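Local atomic coordinates of Dhd127_b (Synthetic construct, PDB entry 6DLM), a protein that forms one helical-hairpin half of a computationally designed coiled-coil heterodimer, pairing with its partner chain Dhd127_a. Residues B[21-25]-B[56-60]. Residues are numbered along the deposited sequence; the frame is centred on the assembly and turned at random.
Sequences LIEEL and IADEI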
loop_
_atom_site.group_PDB
_atom_site.type_symbol
_atom_site.label_atom_id
_atom_site.label_comp_id
_atom_site.label_asym_id
_atom_site.label_seq_id
_atom_site.Cartn_x
_atom_site.Cartn_y
_atom_site.Cartn_z
ATOM N N LEU B 21 -6.455 -3.260 4.721
ATOM C CA LEU B 21 -5.277 -4.127 4.725
ATOM C C LEU B 21 -4.002 -3.330 4.379
ATOM O O LEU B 21 -2.970 -3.529 4.989
ATOM C CB LEU B 21 -5.455 -5.294 3.763
ATOM C CG LEU B 21 -4.446 -6.435 3.880
ATOM C CD1 LEU B 21 -4.394 -7.008 5.285
ATOM C CD2 LEU B 21 -4.787 -7.523 2.887
ATOM N N ILE B 22 -4.100 -2.434 3.407
ATOM C CA ILE B 22 -2.968 -1.597 3.037
ATOM C C ILE B 22 -2.533 -0.710 4.210
ATOM O O ILE B 22 -1.359 -0.569 4.476
ATOM C CB ILE B 22 -3.313 -0.726 1.819
ATOM C CG1 ILE B 22 -3.371 -1.601 0.567
ATOM C CG2 ILE B 22 -2.292 0.382 1.647
ATOM C CD1 ILE B 22 -3.821 -0.870 -0.675
ATOM N N GLU B 23 -3.490 -0.113 4.903
ATOM C CA GLU B 23 -3.156 0.691 6.076
ATOM C C GLU B 23 -2.501 -0.188 7.168
ATOM O O GLU B 23 -1.596 0.262 7.844
ATOM C CB GLU B 23 -4.356 1.492 6.560
ATOM C CG GLU B 23 -4.853 2.422 5.459
ATOM C CD GLU B 23 -5.425 3.725 5.971
ATOM O OE1 GLU B 23 -5.121 4.779 5.383
ATOM O OE2 GLU B 23 -6.178 3.698 6.962
ATOM N N GLU B 24 -2.944 -1.427 7.299
ATOM C CA GLU B 24 -2.309 -2.341 8.238
ATOM C C GLU B 24 -0.838 -2.546 7.830
ATOM O O GLU B 24 0.034 -2.562 8.680
ATOM C CB GLU B 24 -3.026 -3.686 8.270
ATOM C CG GLU B 24 -2.363 -4.701 9.183
ATOM C CD GLU B 24 -3.211 -5.946 9.409
ATOM O OE1 GLU B 24 -4.428 -5.897 9.157
ATOM O OE2 GLU B 24 -2.661 -6.973 9.847
ATOM N N LEU B 25 -0.590 -2.714 6.540
ATOM C CA LEU B 25 0.782 -2.851 6.073
ATOM C C LEU B 25 1.591 -1.573 6.344
ATOM O O LEU B 25 2.723 -1.649 6.784
ATOM C CB LEU B 25 0.828 -3.188 4.588
ATOM C CG LEU B 25 2.239 -3.215 4.015
ATOM C CD1 LEU B 25 3.111 -4.142 4.831
ATOM C CD2 LEU B 25 2.225 -3.626 2.555
ATOM N N ILE B 56 1.325 -9.855 4.358
ATOM C CA ILE B 56 0.279 -8.897 4.052
ATOM C C ILE B 56 0.380 -8.391 2.605
ATOM O O ILE B 56 -0.614 -8.355 1.906
ATOM C CB ILE B 56 0.312 -7.711 5.023
ATOM C CG1 ILE B 56 0.211 -8.210 6.462
ATOM C CG2 ILE B 56 -0.818 -6.751 4.715
ATOM C CD1 ILE B 56 0.301 -7.109 7.490
ATOM N N ALA B 57 1.582 -8.077 2.149
ATOM C CA ALA B 57 1.767 -7.614 0.771
ATOM C C ALA B 57 1.304 -8.652 -0.260
ATOM O O ALA B 57 0.752 -8.289 -1.283
ATOM C CB ALA B 57 3.219 -7.256 0.513
ATOM N N ASP B 58 1.547 -9.924 0.011
ATOM C CA ASP B 58 1.106 -10.954 -0.908
ATOM C C ASP B 58 -0.425 -10.961 -1.046
ATOM O O ASP B 58 -0.944 -11.047 -2.139
ATOM C CB ASP B 58 1.581 -12.311 -0.420
ATOM C CG ASP B 58 1.127 -13.428 -1.313
ATOM O OD1 ASP B 58 1.957 -13.945 -2.073
ATOM O OD2 ASP B 58 -0.069 -13.771 -1.266
ATOM N N GLU B 59 -1.120 -10.896 0.076
ATOM C CA GLU B 59 -2.575 -10.820 0.079
ATOM C C GLU B 59 -3.074 -9.514 -0.585
ATOM O O GLU B 59 -4.061 -9.526 -1.292
ATOM C CB GLU B 59 -3.105 -10.944 1.504
ATOM C CG GLU B 59 -4.616 -10.889 1.628
ATOM C CD GLU B 59 -5.323 -12.037 0.930
ATOM O OE1 GLU B 59 -6.560 -11.989 0.851
ATOM O OE2 GLU B 59 -4.647 -12.970 0.457
ATOM N N ILE B 60 -2.389 -8.410 -0.342
ATOM C CA ILE B 60 -2.777 -7.156 -0.970
ATOM C C ILE B 60 -2.671 -7.269 -2.490
ATOM O O ILE B 60 -3.564 -6.833 -3.187
ATOM C CB ILE B 60 -1.897 -5.987 -0.500
ATOM C CG1 ILE B 60 -2.280 -5.572 0.918
ATOM C CG2 ILE B 60 -2.030 -4.816 -1.448
ATOM C CD1 ILE B 60 -1.198 -4.809 1.635
#
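L21 straddles I56 and I60, its two methyls splitting between them: CD1 lies 3.6 Å from I56 CG2, while CD2 comes within 3.7 Å of I60 CG1. CG of L21 stands anti to the backbone N (chi1 -167°), which carries the fork across to the facing helix. One turn on, L25 presents CD2 to I60 CD1 at 3.7 Å and its CB to I56 CG2. The same I60 CD1 also lies 3.9 Å from I22 CA, so this methyl touches both L25 and I22, and the side chains of I22 and I60 cross at about a right angle.

Two glutamates flank the apolar contact. E59 lays CG 3.6 Å from L21 CD2; bent at chi2 (63°), it sends its carboxylate along its own helix to R62 and Q63. The extended E24 crosses I56 at about a right angle in van der Waals contact, OE2 3.8 Å from I56 CD1.

No hydrogen bond joins the segments, whose axes approach to 9.8 Å at 154°, an antiparallel pairing of helices 7-37 and 44-75. I22, L25 and I60 also meet L18, L22 and V19 of the Dhd127_a chain, respectively. Cohesion between the two helices here is therefore apolar, while E23 salt-bridges R64 of the Dhd127_a chain, which may add to pairing selectivity.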